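Local coordinates for protein D-alanyl-lipoteichoic acid synthetase (Streptococcus pneumoniae, PDB 3BMA) that probably takes part in D-alanylation of lipoteichoic acid during cell wall biogenesis, as a membrane-associated member of the DltD family, at residues K320-L325 / I333-K338; Q284-K289 / P375-N380. The protein carries 1 engineered substitution. All blocks are in the same frame, centred on the assembly; numbering follows the deposited sequence.

Contact 1 (K320-L325 / I333-K338)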
loop_
_atom_site.group_PDB
_atom_site.type_symbol
_atom_site.label_atom_id
_atom_site.label_comp_id
_atom_site.label_asym_id
_atom_site.label_seq_id
_atom_site.Cartn_x
_atom_site.Cartn_y
_atom_site.Cartn_z
ATOM N N LYS C 320 0.592 1.999 -49.708
ATOM C CA LYS C 320 -0.262 2.064 -48.520
ATOM C C LYS C 320 0.556 2.372 -47.263
ATOM O O LYS C 320 0.098 3.115 -46.380
ATOM C CB LYS C 320 -1.051 0.763 -48.342
ATOM C CG LYS C 320 -2.251 0.910 -47.429
ATOM C CD LYS C 320 -2.998 -0.386 -47.218
ATOM C CE LYS C 320 -3.827 -0.288 -45.948
ATOM N NZ LYS C 320 -4.796 -1.399 -45.787
ATOM N N ILE C 321 1.763 1.803 -47.209
ATOM C CA ILE C 321 2.721 2.042 -46.130
ATOM C C ILE C 321 3.218 3.489 -46.157
ATOM O O ILE C 321 3.128 4.197 -45.150
ATOM C CB ILE C 321 3.912 1.025 -46.186
ATOM C CG1 ILE C 321 3.447 -0.355 -45.708
ATOM C CG2 ILE C 321 5.091 1.488 -45.320
ATOM C CD1 ILE C 321 4.338 -1.511 -46.124
ATOM N N ARG C 322 3.706 3.918 -47.324
ATOM C CA ARG C 322 4.234 5.266 -47.530
ATOM C C ARG C 322 3.215 6.356 -47.216
ATOM O O ARG C 322 3.581 7.398 -46.686
ATOM C CB ARG C 322 4.756 5.431 -48.956
ATOM C CG ARG C 322 6.107 4.758 -49.237
ATOM C CD ARG C 322 6.637 5.186 -50.600
ATOM N NE ARG C 322 7.069 6.583 -50.591
ATOM C CZ ARG C 322 8.306 6.997 -50.855
ATOM N NH1 ARG C 322 9.251 6.132 -51.185
ATOM N NH2 ARG C 322 8.596 8.288 -50.807
ATOM N N TYR C 323 1.944 6.110 -47.525
ATOM C CA TYR C 323 0.888 7.069 -47.208
ATOM C C TYR C 323 0.715 7.267 -45.705
ATOM O O TYR C 323 0.579 8.396 -45.245
ATOM C CB TYR C 323 -0.445 6.683 -47.849
ATOM C CG TYR C 323 -1.552 7.672 -47.542
ATOM C CD1 TYR C 323 -1.585 8.927 -48.158
ATOM C CD2 TYR C 323 -2.557 7.363 -46.622
ATOM C CE1 TYR C 323 -2.587 9.843 -47.871
ATOM C CE2 TYR C 323 -3.568 8.274 -46.328
ATOM C CZ TYR C 323 -3.577 9.509 -46.958
ATOM O OH TYR C 323 -4.572 10.412 -46.671
ATOM N N GLN C 324 0.731 6.167 -44.952
ATOM C CA GLN C 324 0.621 6.208 -43.491
ATOM C C GLN C 324 1.766 7.003 -42.865
ATOM O O GLN C 324 1.555 7.786 -41.937
ATOM C CB GLN C 324 0.583 4.790 -42.916
ATOM C CG GLN C 324 0.161 4.731 -41.447
ATOM C CD GLN C 324 -0.082 3.319 -40.944
ATOM O OE1 GLN C 324 0.066 2.340 -41.680
ATOM N NE2 GLN C 324 -0.460 3.210 -39.677
ATOM N N LEU C 325 2.970 6.807 -43.394
ATOM C CA LEU C 325 4.145 7.540 -42.941
ATOM C C LEU C 325 4.078 9.013 -43.345
ATOM O O LEU C 325 4.076 9.893 -42.482
ATOM C CB LEU C 325 5.427 6.903 -43.488
ATOM C CG LEU C 325 5.696 5.411 -43.273
ATOM C CD1 LEU C 325 7.026 5.020 -43.905
ATOM C CD2 LEU C 325 5.681 5.049 -41.797
ATOM N N ILE C 333 12.259 8.082 -46.014
ATOM C CA ILE C 333 11.967 6.711 -46.428
ATOM C C ILE C 333 12.970 6.239 -47.469
ATOM O O ILE C 333 13.005 6.759 -48.588
ATOM C CB ILE C 333 10.543 6.578 -47.029
ATOM C CG1 ILE C 333 9.486 7.153 -46.085
ATOM C CG2 ILE C 333 10.242 5.125 -47.365
ATOM C CD1 ILE C 333 8.139 7.345 -46.730
ATOM N N ALA C 334 13.783 5.256 -47.092
ATOM C CA ALA C 334 14.685 4.589 -48.024
ATOM C C ALA C 334 13.978 3.382 -48.650
ATOM O O ALA C 334 14.042 2.263 -48.140
ATOM C CB ALA C 334 15.971 4.176 -47.326
ATOM N N ASP C 335 13.295 3.642 -49.762
ATOM C CA ASP C 335 12.476 2.659 -50.460
ATOM C C ASP C 335 13.321 1.856 -51.451
ATOM O O ASP C 335 13.872 2.407 -52.403
ATOM C CB ASP C 335 11.344 3.393 -51.186
ATOM C CG ASP C 335 10.244 2.469 -51.677
ATOM O OD1 ASP C 335 9.133 2.981 -51.937
ATOM O OD2 ASP C 335 10.470 1.249 -51.807
ATOM N N PHE C 336 13.405 0.550 -51.221
ATOM C CA PHE C 336 14.176 -0.348 -52.078
ATOM C C PHE C 336 13.304 -1.422 -52.710
ATOM O O PHE C 336 13.825 -2.347 -53.322
ATOM C CB PHE C 336 15.304 -1.024 -51.291
ATOM C CG PHE C 336 16.261 -0.066 -50.649
ATOM C CD1 PHE C 336 17.150 0.678 -51.420
ATOM C CD2 PHE C 336 16.285 0.084 -49.267
ATOM C CE1 PHE C 336 18.041 1.567 -50.823
ATOM C CE2 PHE C 336 17.174 0.967 -48.660
ATOM C CZ PHE C 336 18.053 1.710 -49.441
ATOM N N SER C 337 11.984 -1.278 -52.581
ATOM C CA SER C 337 11.016 -2.280 -53.032
ATOM C C SER C 337 11.029 -2.610 -54.533
ATOM O O SER C 337 10.517 -3.656 -54.939
ATOM C CB SER C 337 9.604 -1.859 -52.627
ATOM O OG SER C 337 9.166 -0.768 -53.415
ATOM N N LYS C 338 11.592 -1.719 -55.347
ATOM C CA LYS C 338 11.729 -1.960 -56.790
ATOM C C LYS C 338 13.110 -2.514 -57.175
ATOM O O LYS C 338 13.383 -2.747 -58.355
ATOM C CB LYS C 338 11.415 -0.687 -57.590
ATOM C CG LYS C 338 9.935 -0.314 -57.634
ATOM C CD LYS C 338 9.728 1.022 -58.341
ATOM C CE LYS C 338 8.255 1.394 -58.433
ATOM N NZ LYS C 338 8.076 2.854 -58.690
#
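Arg322 and Leu325, one helical turn apart on helix 311-326, face Ile333 and Asp335 of the strand that follows. The axes of the helical segment and of strand 333-335 run almost antiparallel, at 171°, and approach to 11.2 Å, a spacing that side chains must fill. The backbones come nearest at Arg322 and Ile333, whose CA atoms lie 7.9 Å apart.

Ile333 is the apolar centre. Its CD1 meets CD1 of Leu325 at 3.8 Å, and the same methyl lies beneath the guanidinium of Arg322, 3.9 Å from its plane and offset toward the rim. Branching at CB suits the place, because CD1 reaches Leu325 and the guanidinium face while CG2 lies under the NH1 end. Leu325 continues inward to Phe294 of strand 291-296 and Leu282 of helix 274-287.

Arg322 bends at chi3 (71°), which swings its head across Ile333 to the acidic neighbour. There NH1 donates to OD1 of Asp335 at 3.2 Å in a salt bridge; the N-H...O angle is 159°, and OD1 lies close to the guanidinium plane and accepts through its anti lone pair. The two planar groups are tilted moderately against each other. On the helix itself, NH2 of Arg322 also pairs with Glu326, so two acids share the positive charge.

The other carboxylate oxygen of Asp335, OD2, accepts from the backbone N of Ser337 at 3.0 Å, closing an Asx turn just where the strand ends. Asp335 thus shapes its own turn while holding the helix. Strand 333-335 is the edge strand of the parallel sheet beside 291-296, and helix 311-326 crosses between these two: the arrangement is the second half of a beta-alpha-beta crossover, consistent with the SGNH hydrolase-like alpha/beta fold of the family.

Contact 2 (Q284-K289 / P375-N380); sequences QFSKSK and PTYHLN
Ser286, on the last turn of helix 274-287, sits between the ring of Tyr377 and the branched end of Leu379, two residues that reach from the extended segment 375-380 while His378 between them points away from the helix. Spaced by one residue, the two side chains meet the serine separately, and the backbones come closest at Ser286 and Tyr377, with their CA atoms 6.2 Å apart.

The tyrosine presents its CD2-CE2 side obliquely to the helix. CD2 lies 3.6 Å from CA of Ser286, while CE2 lies 3.9 Å from the backbone O of Phe285, so the ring rests against main chain as much as side chain. A small residue suits this position: with only CB and OG beyond its CA, Ser286 lets the aromatic ring settle close to the helix. Beneath the ring runs its own chain, for the O of Pro375 stands 3.8 Å from the ring plane, offset toward the rim. Phe330 stacks with Tyr377 as well, and the phenol OH is hydrogen-bonded to the backbone O of Val290.

Leu379 comes up to the serine with CD1, which is 3.8 Å from OG of Ser286 and equally close to CB. The serine holds OG anti to its backbone N (chi1 177°), which sets OG near both Leu379 CD1 and Tyr377 CB. Leu379 also touches Thr283 and Gln279, about one and two turns before Ser286 on the same helix.

At the helix end, Ser288 OG donates to the O of Gln284 at 2.9 Å and accepts from Gln284 NE2, also at 2.9 Å, while Lys289 leaves helical geometry with positive phi. No hydrogen bond or salt bridge joins the two segments, so their attraction is one of van der Waals contact; the phenol of Tyr377 bonds to Val290 outside the two segments, and the helix end is tied within 284-289 itself.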
loop_
_atom_site.group_PDB
_atom_site.type_symbol
_atom_site.label_atom_id
_atom_site.label_comp_id
_atom_site.label_asym_id
_atom_site.label_seq_id
_atom_site.Cartn_x
_atom_site.Cartn_y
_atom_site.Cartn_z
ATOM N N GLN C 284 4.576 6.705 -30.842
ATOM C CA GLN C 284 5.695 6.773 -29.906
ATOM C C GLN C 284 6.826 7.645 -30.451
ATOM O O GLN C 284 7.440 8.409 -29.704
ATOM C CB GLN C 284 6.212 5.375 -29.551
ATOM C CG GLN C 284 7.055 5.349 -28.278
ATOM C CD GLN C 284 6.349 6.011 -27.103
ATOM O OE1 GLN C 284 5.287 5.561 -26.665
ATOM N NE2 GLN C 284 6.934 7.084 -26.591
ATOM N N PHE C 285 7.070 7.541 -31.757
ATOM C CA PHE C 285 8.053 8.378 -32.448
ATOM C C PHE C 285 7.696 9.867 -32.386
ATOM O O PHE C 285 8.577 10.718 -32.275
ATOM C CB PHE C 285 8.209 7.939 -33.910
ATOM C CG PHE C 285 9.028 6.682 -34.099
ATOM C CD1 PHE C 285 9.676 6.065 -33.023
ATOM C CD2 PHE C 285 9.186 6.137 -35.370
ATOM C CE1 PHE C 285 10.449 4.922 -33.215
ATOM C CE2 PHE C 285 9.958 4.992 -35.571
ATOM C CZ PHE C 285 10.584 4.381 -34.492
ATOM N N SER C 286 6.401 10.165 -32.449
ATOM C CA SER C 286 5.907 11.534 -32.361
ATOM C C SER C 286 6.009 12.097 -30.946
ATOM O O SER C 286 6.417 13.246 -30.761
ATOM C CB SER C 286 4.463 11.607 -32.867
ATOM O OG SER C 286 3.924 12.913 -32.735
ATOM N N LYS C 287 5.630 11.285 -29.957
ATOM C CA LYS C 287 5.676 11.672 -28.546
ATOM C C LYS C 287 7.105 11.879 -28.058
ATOM O O LYS C 287 7.372 12.799 -27.285
ATOM C CB LYS C 287 5.008 10.608 -27.677
ATOM C CG LYS C 287 3.492 10.552 -27.755
ATOM C CD LYS C 287 2.998 9.296 -27.058
ATOM C CE LYS C 287 1.492 9.276 -26.938
ATOM N NZ LYS C 287 1.037 8.132 -26.104
ATOM N N SER C 288 8.015 11.020 -28.517
ATOM C CA SER C 288 9.416 11.051 -28.089
ATOM C C SER C 288 10.276 11.965 -28.955
ATOM O O SER C 288 11.453 12.169 -28.657
ATOM C CB SER C 288 10.012 9.639 -28.086
ATOM O OG SER C 288 9.157 8.711 -27.446
ATOM N N LYS C 289 9.673 12.508 -30.015
ATOM C CA LYS C 289 10.343 13.367 -31.003
ATOM C C LYS C 289 11.547 12.688 -31.657
ATOM O O LYS C 289 12.603 13.310 -31.809
ATOM C CB LYS C 289 10.766 14.726 -30.404
ATOM C CG LYS C 289 9.662 15.520 -29.725
ATOM C CD LYS C 289 10.151 16.913 -29.369
ATOM C CE LYS C 289 9.215 17.599 -28.389
ATOM N NZ LYS C 289 9.284 16.989 -27.026
ATOM N N PRO C 375 10.915 16.645 -37.341
ATOM C CA PRO C 375 9.916 17.667 -37.658
ATOM C C PRO C 375 8.680 17.555 -36.766
ATOM O O PRO C 375 8.633 16.714 -35.867
ATOM C CB PRO C 375 9.542 17.339 -39.104
ATOM C CG PRO C 375 9.739 15.879 -39.201
ATOM C CD PRO C 375 10.980 15.617 -38.397
ATOM N N THR C 376 7.690 18.405 -37.012
ATOM C CA THR C 376 6.407 18.294 -36.330
ATOM C C THR C 376 5.548 17.281 -37.084
ATOM O O THR C 376 5.324 17.421 -38.289
ATOM C CB THR C 376 5.687 19.663 -36.241
ATOM O OG1 THR C 376 6.561 20.628 -35.644
ATOM C CG2 THR C 376 4.413 19.555 -35.403
ATOM N N TYR C 377 5.091 16.253 -36.378
ATOM C CA TYR C 377 4.233 15.241 -36.982
ATOM C C TYR C 377 2.761 15.559 -36.736
ATOM O O TYR C 377 2.407 16.140 -35.710
ATOM C CB TYR C 377 4.567 13.844 -36.452
ATOM C CG TYR C 377 6.027 13.442 -36.564
ATOM C CD1 TYR C 377 6.628 13.235 -37.805
ATOM C CD2 TYR C 377 6.799 13.252 -35.422
ATOM C CE1 TYR C 377 7.975 12.858 -37.899
ATOM C CE2 TYR C 377 8.137 12.872 -35.505
ATOM C CZ TYR C 377 8.715 12.675 -36.743
ATOM O OH TYR C 377 10.037 12.306 -36.818
ATOM N N HIS C 378 1.912 15.177 -37.684
ATOM C CA HIS C 378 0.473 15.378 -37.561
ATOM C C HIS C 378 -0.239 14.027 -37.605
ATOM O O HIS C 378 -0.582 13.520 -38.678
ATOM C CB HIS C 378 -0.034 16.326 -38.656
ATOM C CG HIS C 378 0.535 17.710 -38.567
ATOM N ND1 HIS C 378 1.793 18.030 -39.033
ATOM C CD2 HIS C 378 0.021 18.854 -38.057
ATOM C CE1 HIS C 378 2.028 19.312 -38.816
ATOM N NE2 HIS C 378 0.967 19.835 -38.226
ATOM N N LEU C 379 -0.451 13.451 -36.422
ATOM C CA LEU C 379 -0.937 12.078 -36.290
ATOM C C LEU C 379 -2.407 11.899 -36.655
ATOM O O LEU C 379 -3.261 12.698 -36.262
ATOM C CB LEU C 379 -0.689 11.545 -34.873
ATOM C CG LEU C 379 0.749 11.292 -34.408
ATOM C CD1 LEU C 379 0.749 10.905 -32.936
ATOM C CD2 LEU C 379 1.447 10.221 -35.238
ATOM N N ASN C 380 -2.684 10.842 -37.411
ATOM C CA ASN C 380 -4.048 10.462 -37.750
ATOM C C ASN C 380 -4.423 9.191 -37.001
ATOM O O ASN C 380 -3.762 8.157 -37.138
ATOM C CB ASN C 380 -4.207 10.282 -39.265
ATOM C CG ASN C 380 -5.664 10.141 -39.702
ATOM O OD1 ASN C 380 -5.946 9.563 -40.751
ATOM N ND2 ASN C 380 -6.589 10.674 -38.911
#

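How the contacts relate
Both contacts are partly buried, with centres about 15 Å (contact 1) and 18 Å (contact 2) from the centre of the chain; neither is deep core or open surface. Contact 1 joins neighbours in sequence, a helix and the edge strand it leads to; contact 2 brings an irregular segment from far along the chain onto the end of helix 274-287. That helix links them, since Leu325 of contact 1 packs on it at Leu282, and Phe330, from the connection within contact 1, meets both Leu325 and Tyr377. Their centres are about 18 Å apart. Contact 1 pairs an apolar cluster with a salt bridge, whereas contact 2 has no polar bond across it.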